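Side-chain contacts in hypothetical conserved protein (Geobacillus kaustophilus, PDB 2YXY), which is of unknown function, a DUF1811-family protein that joins a pair of consecutive helices to a small antiparallel sheet: residues Asn40-Ala43 with Val44-Lys48; Ile23-Leu26 with Thr27-Arg31; Met14-Glu17 with Glu18-Glu22. One frame throughout, in Å; residues are numbered along the deposited sequence.

Contact 1: Asn40-Ala43 with Val44-Lys48; sequences NEYA and VYERK
Y42 and E46 sit one helical turn apart, and four successive i to i+4 backbone bonds run from 40-43 into 44-48; that of E46 N to Y42 O is 2.9 Å long. Y42 has CG anti to its own amide nitrogen, while E46 starts beside its amide nitrogen and folds at chi2 (-54°), which lays its methylene over the face of the phenol ring. E46 CG stands 4.0 Å from the centroid of the Y42 ring and 28° off the ring normal, a CH-pi contact, and E46 CG comes within 3.6 Å of Y42 CE2. Beyond it, the carboxylate is turned 28° from the ring plane, with E46 OE2 3.6 Å from Y42 OH. This is i, i+4 pairing on helix 39-54, the second arm of a helical hairpin; Y42 also touches E34, and E46 touches A30, on helix 16-36. Replacing Y42 by an alanine is likely to strip the ring from E46 CG and lose the touch on E34, leaving the bent glutamate freer to turn. Y45 leans back along the helix, its CD1 3.1 Å from E41 O, in an oblique approach to the ring, and reaches K29 on the first arm. At the exposed side, V44 CG2 lies 3.5 Å from N40 O, and the start of the extended R47 chain brings CG 3.4 Å from A43 O.

Contact 2: Ile23-Leu26 with Thr27-Arg31; sequences IAML and TEKAR
T27 closes on the turn before it with two bonds to one carbonyl: I23 O accepts from T27 OG1 at 2.6 Å and from T27 N at 2.8 Å. The donors arrive from opposite faces of the carbonyl plane, the hydroxyl standing 39° out of it. The hydroxyl can fold back in this way because chi1 of T27 (-65°) sets OG1 beside its own amide nitrogen; the hydroxyl bond helps to fix the rotation of the side chain, while the amide bond is the ordinary helical one to the same carbonyl. I23 CG2 lies 3.8 Å from T27 OG1, where the two side chains cross. Equally close-set is the backbone bond from A30 N to L26 O, 2.8 Å, between two buried residues.

The M25-K29 pair is looser. M25, bent at chi2 and chi3, presents its sulfur across the end of the extended K29 chain; M25 SD is 3.7 Å from K29 CE, and no hydrogen bond joins the pair. One turn further, R31 holds the carboxylate of E28 side-on, with R31 NH1 2.6 Å from E28 OE1 and R31 NE 3.0 Å from E28 OE2, the latter bond nearly straight at 170°. In the middle of helix 16-36, within a stretch predicted to be coiled coil, the apolar side packs against helix 39-54: I23 meets A52, L26 meets I49, and A30 touches E46.

Contact 3: Met14-Glu17 with Glu18-Glu22; sequences MTKE and ELQQE
A chi1 of 61° at T15 puts OG1 between the amide nitrogen and the carbonyl carbon, where it faces E18 N; E18 in turn starts beside its amide nitrogen (chi1 -72°) and runs extended, carrying its carboxylate back to T15 N. The two bonds make a reciprocal capping box with T15 as N-cap: E18 N donates to T15 OG1 over 3.1 Å, and T15 N donates to E18 OE2 over 3.0 Å. The second is fairly straight, at 164°, and meets the oxygen on its anti side, somewhat out of the carboxylate plane. Two amides at the start of the helix are thereby satisfied by side chains, and the other oxygen, E18 OE1, is held by a salt bridge to K9.

M14 packs beside the cap. Its CB lies 3.7 Å from L19 CG, and its sulfur comes equally near L19 CD2, so the methionine crosses over the buried leucine while its CB also touches the shaft of E18. K16 and Q20 run side by side and share a water, which accepts from K16 NZ at 3.1 Å and from Q20 NE2 at 2.6 Å. E17, bent at chi2, folds over Q21 with E17 OE1 3.2 Å from Q21 CG and the carboxylate turned well away from the amide plane.

The box opens helix 16-36. L19 packs on Y55, K16 and Q20 touch M56, both just beyond the end of helix 39-54, and E22 OE1 is hydrogen-bonded to Y11 OH in the segment leading into the helix.

How the contacts relate
Contacts 2 and 3 occupy successive parts of helix 16-36 and adjoin in sequence, whereas contact 1 lies on helix 39-54, the next helix along the chain. Contact 1 is a surface contact with no buried residue among those that touch; the other two are partly buried, each with two buried residues. Contacts 1 and 2 meet between the helices, for example where K48 CB approaches L26 CD1 at 3.7 Å, while contacts 1 and 3 do not touch, their nearest atoms about 5 Å apart. Chemistry follows position: side chains cap amides at the helix start, a threonine hydroxyl adds a second donor to a backbone carbonyl mid-helix, and in contact 1 a glutamate methylene lies on an aromatic face.

Contact 1: Asn40-Ala43 with Val44-Lys48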
loop_
_atom_site.group_PDB
_atom_site.type_symbol
_atom_site.label_atom_id
_atom_site.label_comp_id
_atom_site.label_asym_id
_atom_site.label_seq_id
_atom_site.Cartn_x
_atom_site.Cartn_y
_atom_site.Cartn_z
ATOM N N ASN A 40 12.142 3.673 -11.947
ATOM C CA ASN A 40 12.278 4.085 -10.560
ATOM C C ASN A 40 11.210 5.117 -10.170
ATOM O O ASN A 40 10.654 5.069 -9.072
ATOM C CB ASN A 40 13.688 4.625 -10.356
ATOM C CG ASN A 40 14.739 3.509 -10.421
ATOM O OD1 ASN A 40 15.911 3.761 -10.652
ATOM N ND2 ASN A 40 14.305 2.271 -10.203
ATOM N N GLU A 41 10.946 6.057 -11.075
ATOM C CA GLU A 41 9.939 7.089 -10.858
ATOM C C GLU A 41 8.553 6.422 -10.765
ATOM O O GLU A 41 7.722 6.784 -9.935
ATOM C CB GLU A 41 9.963 8.086 -12.026
ATOM C CG GLU A 41 11.126 9.091 -12.006
ATOM C CD GLU A 41 12.438 8.532 -12.543
ATOM O OE1 GLU A 41 12.472 7.367 -12.998
ATOM O OE2 GLU A 41 13.452 9.272 -12.510
ATOM N N TYR A 42 8.329 5.423 -11.613
ATOM C CA TYR A 42 7.070 4.708 -11.619
ATOM C C TYR A 42 6.825 4.040 -10.258
ATOM O O TYR A 42 5.720 4.152 -9.695
ATOM C CB TYR A 42 7.075 3.642 -12.733
ATOM C CG TYR A 42 5.837 2.752 -12.750
ATOM C CD1 TYR A 42 4.666 3.155 -13.387
ATOM C CD2 TYR A 42 5.838 1.515 -12.096
ATOM C CE1 TYR A 42 3.519 2.351 -13.371
ATOM C CE2 TYR A 42 4.706 0.707 -12.080
ATOM C CZ TYR A 42 3.551 1.130 -12.717
ATOM O OH TYR A 42 2.434 0.320 -12.695
ATOM N N ALA A 43 7.848 3.346 -9.740
ATOM C CA ALA A 43 7.730 2.648 -8.457
ATOM C C ALA A 43 7.501 3.637 -7.291
ATOM O O ALA A 43 6.847 3.294 -6.312
ATOM C CB ALA A 43 8.995 1.767 -8.192
ATOM N N VAL A 44 8.049 4.848 -7.394
ATOM C CA VAL A 44 7.829 5.862 -6.366
ATOM C C VAL A 44 6.353 6.269 -6.406
ATOM O O VAL A 44 5.724 6.386 -5.365
ATOM C CB VAL A 44 8.705 7.139 -6.609
ATOM C CG1 VAL A 44 8.108 8.349 -5.869
ATOM C CG2 VAL A 44 10.135 6.897 -6.121
ATOM N N TYR A 45 5.781 6.459 -7.603
ATOM C CA TYR A 45 4.370 6.853 -7.681
ATOM C C TYR A 45 3.462 5.731 -7.183
ATOM O O TYR A 45 2.453 5.995 -6.530
ATOM C CB TYR A 45 3.965 7.280 -9.108
ATOM C CG TYR A 45 4.604 8.575 -9.585
ATOM C CD1 TYR A 45 5.332 8.617 -10.782
ATOM C CD2 TYR A 45 4.493 9.762 -8.831
ATOM C CE1 TYR A 45 5.938 9.808 -11.227
ATOM C CE2 TYR A 45 5.103 10.957 -9.256
ATOM C CZ TYR A 45 5.819 10.967 -10.456
ATOM O OH TYR A 45 6.417 12.127 -10.884
ATOM N N GLU A 46 3.828 4.480 -7.460
ATOM C CA GLU A 46 3.017 3.350 -7.007
ATOM C C GLU A 46 3.031 3.241 -5.480
ATOM O O GLU A 46 2.046 2.828 -4.895
ATOM C CB GLU A 46 3.495 2.017 -7.633
ATOM C CG GLU A 46 3.086 1.822 -9.102
ATOM C CD GLU A 46 1.574 1.975 -9.355
ATOM O OE1 GLU A 46 0.759 1.363 -8.631
ATOM O OE2 GLU A 46 1.193 2.712 -10.293
ATOM N N ARG A 47 4.150 3.568 -4.841
ATOM C CA ARG A 47 4.196 3.542 -3.374
ATOM C C ARG A 47 3.266 4.602 -2.801
ATOM O O ARG A 47 2.553 4.353 -1.828
ATOM C CB ARG A 47 5.599 3.845 -2.852
ATOM C CG ARG A 47 6.565 2.695 -2.930
ATOM C CD ARG A 47 7.930 3.163 -2.468
ATOM N NE ARG A 47 8.822 2.055 -2.172
ATOM C CZ ARG A 47 8.799 1.368 -1.036
ATOM N NH1 ARG A 47 9.648 0.364 -0.845
ATOM N NH2 ARG A 47 7.940 1.704 -0.084
ATOM N N LYS A 48 3.294 5.801 -3.385
ATOM C CA LYS A 48 2.441 6.886 -2.908
ATOM C C LYS A 48 0.977 6.531 -3.073
ATOM O O LYS A 48 0.147 6.857 -2.217
ATOM C CB LYS A 48 2.742 8.191 -3.667
ATOM C CG LYS A 48 4.108 8.768 -3.294
ATOM C CD LYS A 48 4.368 10.113 -3.980
ATOM C CE LYS A 48 5.705 10.691 -3.536
ATOM N NZ LYS A 48 5.819 12.131 -3.922
#

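Contact 2: Ile23-Leu26 with Thr27-Arg31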
loop_
_atom_site.group_PDB
_atom_site.type_symbol
_atom_site.label_atom_id
_atom_site.label_comp_id
_atom_site.label_asym_id
_atom_site.label_seq_id
_atom_site.Cartn_x
_atom_site.Cartn_y
_atom_site.Cartn_z
ATOM N N ILE A 23 -4.885 10.312 -5.707
ATOM C CA ILE A 23 -4.637 9.060 -6.411
ATOM C C ILE A 23 -4.774 9.209 -7.924
ATOM O O ILE A 23 -3.979 8.631 -8.677
ATOM C CB ILE A 23 -5.568 7.950 -5.892
ATOM C CG1 ILE A 23 -5.105 7.540 -4.487
ATOM C CG2 ILE A 23 -5.576 6.750 -6.865
ATOM C CD1 ILE A 23 -6.173 6.838 -3.648
ATOM N N ALA A 24 -5.771 9.977 -8.372
ATOM C CA ALA A 24 -5.975 10.201 -9.811
ATOM C C ALA A 24 -4.761 10.942 -10.399
ATOM O O ALA A 24 -4.308 10.650 -11.498
ATOM C CB ALA A 24 -7.276 11.025 -10.067
ATOM N N MET A 25 -4.245 11.912 -9.665
ATOM C CA MET A 25 -3.088 12.674 -10.120
ATOM C C MET A 25 -1.834 11.778 -10.178
ATOM O O MET A 25 -1.073 11.809 -11.146
ATOM C CB MET A 25 -2.864 13.847 -9.163
ATOM C CG MET A 25 -1.564 14.665 -9.370
ATOM S SD MET A 25 -0.116 13.993 -8.500
ATOM C CE MET A 25 -0.369 14.570 -6.762
ATOM N N LEU A 26 -1.626 10.984 -9.130
ATOM C CA LEU A 26 -0.478 10.083 -9.059
ATOM C C LEU A 26 -0.580 9.024 -10.167
ATOM O O LEU A 26 0.428 8.658 -10.800
ATOM C CB LEU A 26 -0.437 9.398 -7.687
ATOM C CG LEU A 26 -0.171 10.237 -6.421
ATOM C CD1 LEU A 26 -0.471 9.420 -5.136
ATOM C CD2 LEU A 26 1.279 10.702 -6.437
ATOM N N THR A 27 -1.803 8.553 -10.409
ATOM C CA THR A 27 -2.044 7.534 -11.426
ATOM C C THR A 27 -1.642 8.032 -12.815
ATOM O O THR A 27 -1.038 7.290 -13.588
ATOM C CB THR A 27 -3.518 7.097 -11.403
ATOM O OG1 THR A 27 -3.782 6.463 -10.148
ATOM C CG2 THR A 27 -3.854 6.103 -12.566
ATOM N N GLU A 28 -1.945 9.291 -13.121
ATOM C CA GLU A 28 -1.592 9.851 -14.422
ATOM C C GLU A 28 -0.060 10.012 -14.563
ATOM O O GLU A 28 0.501 9.766 -15.626
ATOM C CB GLU A 28 -2.327 11.188 -14.642
ATOM C CG GLU A 28 -1.934 11.911 -15.943
ATOM C CD GLU A 28 -2.348 11.161 -17.215
ATOM O OE1 GLU A 28 -1.828 11.518 -18.297
ATOM O OE2 GLU A 28 -3.190 10.234 -17.152
ATOM N N LYS A 29 0.618 10.421 -13.500
ATOM C CA LYS A 29 2.067 10.523 -13.556
ATOM C C LYS A 29 2.673 9.109 -13.657
ATOM O O LYS A 29 3.641 8.886 -14.381
ATOM C CB LYS A 29 2.610 11.204 -12.297
ATOM C CG LYS A 29 2.319 12.694 -12.197
ATOM C CD LYS A 29 2.812 13.189 -10.846
ATOM C CE LYS A 29 2.719 14.711 -10.740
ATOM N NZ LYS A 29 3.299 15.135 -9.420
ATOM N N ALA A 30 2.125 8.158 -12.907
ATOM C CA ALA A 30 2.636 6.788 -12.970
ATOM C C ALA A 30 2.522 6.278 -14.414
ATOM O O ALA A 30 3.432 5.622 -14.923
ATOM C CB ALA A 30 1.833 5.853 -12.007
ATOM N N ARG A 31 1.401 6.600 -15.063
ATOM C CA ARG A 31 1.135 6.184 -16.440
ATOM C C ARG A 31 2.171 6.742 -17.427
ATOM O O ARG A 31 2.675 6.014 -18.309
ATOM C CB ARG A 31 -0.278 6.629 -16.838
ATOM C CG ARG A 31 -0.789 6.047 -18.153
ATOM C CD ARG A 31 -2.123 6.670 -18.568
ATOM N NE ARG A 31 -2.019 8.090 -18.929
ATOM C CZ ARG A 31 -1.318 8.560 -19.961
ATOM N NH1 ARG A 31 -1.290 9.868 -20.216
ATOM N NH2 ARG A 31 -0.637 7.724 -20.735
#

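Contact 3: Met14-Glu17 with Glu18-Glu22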
loop_
_atom_site.group_PDB
_atom_site.type_symbol
_atom_site.label_atom_id
_atom_site.label_comp_id
_atom_site.label_asym_id
_atom_site.label_seq_id
_atom_site.Cartn_x
_atom_site.Cartn_y
_atom_site.Cartn_z
ATOM N N MET A 14 -6.158 14.032 4.904
ATOM C CA MET A 14 -7.103 14.233 3.805
ATOM C C MET A 14 -8.423 13.551 3.967
ATOM O O MET A 14 -8.525 12.550 4.657
ATOM C CB MET A 14 -6.515 13.736 2.471
ATOM C CG MET A 14 -5.177 14.341 2.094
ATOM S SD MET A 14 -4.669 13.727 0.478
ATOM C CE MET A 14 -3.331 14.961 0.052
ATOM N N THR A 15 -9.432 14.102 3.300
ATOM C CA THR A 15 -10.762 13.517 3.295
ATOM C C THR A 15 -10.682 12.463 2.187
ATOM O O THR A 15 -9.703 12.401 1.428
ATOM C CB THR A 15 -11.835 14.517 2.849
ATOM O OG1 THR A 15 -11.532 14.930 1.513
ATOM C CG2 THR A 15 -11.876 15.761 3.756
ATOM N N LYS A 16 -11.744 11.691 2.037
ATOM C CA LYS A 16 -11.762 10.652 1.025
ATOM C C LYS A 16 -11.687 11.295 -0.358
ATOM O O LYS A 16 -10.952 10.838 -1.244
ATOM C CB LYS A 16 -13.036 9.799 1.168
ATOM C CG LYS A 16 -12.916 8.409 0.489
ATOM C CD LYS A 16 -14.252 7.746 0.326
ATOM C CE LYS A 16 -14.122 6.250 0.186
ATOM N NZ LYS A 16 -13.193 5.817 -0.881
ATOM N N GLU A 17 -12.442 12.368 -0.546
ATOM C CA GLU A 17 -12.426 13.065 -1.830
ATOM C C GLU A 17 -11.013 13.545 -2.198
ATOM O O GLU A 17 -10.605 13.453 -3.353
ATOM C CB GLU A 17 -13.382 14.251 -1.782
ATOM C CG GLU A 17 -14.346 14.299 -2.946
ATOM C CD GLU A 17 -13.695 14.752 -4.229
ATOM O OE1 GLU A 17 -12.827 14.026 -4.762
ATOM O OE2 GLU A 17 -14.054 15.849 -4.708
ATOM N N GLU A 18 -10.266 14.036 -1.211
ATOM C CA GLU A 18 -8.913 14.518 -1.448
ATOM C C GLU A 18 -7.961 13.363 -1.739
ATOM O O GLU A 18 -7.088 13.475 -2.591
ATOM C CB GLU A 18 -8.437 15.347 -0.245
ATOM C CG GLU A 18 -9.161 16.712 -0.170
ATOM C CD GLU A 18 -8.923 17.431 1.148
ATOM O OE1 GLU A 18 -9.097 18.664 1.164
ATOM O OE2 GLU A 18 -8.594 16.775 2.173
ATOM N N LEU A 19 -8.135 12.251 -1.036
ATOM C CA LEU A 19 -7.296 11.096 -1.280
ATOM C C LEU A 19 -7.534 10.603 -2.702
ATOM O O LEU A 19 -6.574 10.317 -3.408
ATOM C CB LEU A 19 -7.590 9.984 -0.268
ATOM C CG LEU A 19 -7.011 10.320 1.115
ATOM C CD1 LEU A 19 -7.665 9.428 2.203
ATOM C CD2 LEU A 19 -5.470 10.127 1.079
ATOM N N GLN A 20 -8.801 10.545 -3.129
ATOM C CA GLN A 20 -9.129 10.065 -4.486
ATOM C C GLN A 20 -8.524 10.936 -5.584
ATOM O O GLN A 20 -8.055 10.418 -6.611
ATOM C CB GLN A 20 -10.645 9.993 -4.698
ATOM C CG GLN A 20 -11.325 8.863 -3.939
ATOM C CD GLN A 20 -11.164 7.512 -4.620
ATOM O OE1 GLN A 20 -10.053 7.101 -4.984
ATOM N NE2 GLN A 20 -12.277 6.805 -4.787
ATOM N N GLN A 21 -8.575 12.254 -5.375
ATOM C CA GLN A 21 -8.005 13.212 -6.314
ATOM C C GLN A 21 -6.474 13.048 -6.340
ATOM O O GLN A 21 -5.853 13.134 -7.395
ATOM C CB GLN A 21 -8.389 14.653 -5.909
ATOM C CG GLN A 21 -9.912 14.837 -5.917
ATOM C CD GLN A 21 -10.397 16.177 -5.401
ATOM O OE1 GLN A 21 -10.044 16.605 -4.297
ATOM N NE2 GLN A 21 -11.239 16.837 -6.189
ATOM N N GLU A 22 -5.863 12.854 -5.172
ATOM C CA GLU A 22 -4.426 12.658 -5.140
ATOM C C GLU A 22 -4.114 11.364 -5.942
ATOM O O GLU A 22 -3.231 11.337 -6.791
ATOM C CB GLU A 22 -3.950 12.525 -3.698
ATOM C CG GLU A 22 -2.494 12.072 -3.565
ATOM C CD GLU A 22 -1.499 13.194 -3.815
ATOM O OE1 GLU A 22 -0.278 12.972 -3.592
ATOM O OE2 GLU A 22 -1.939 14.290 -4.233
HETATM O O HOH W 1 -14.228 7.512 -3.231
#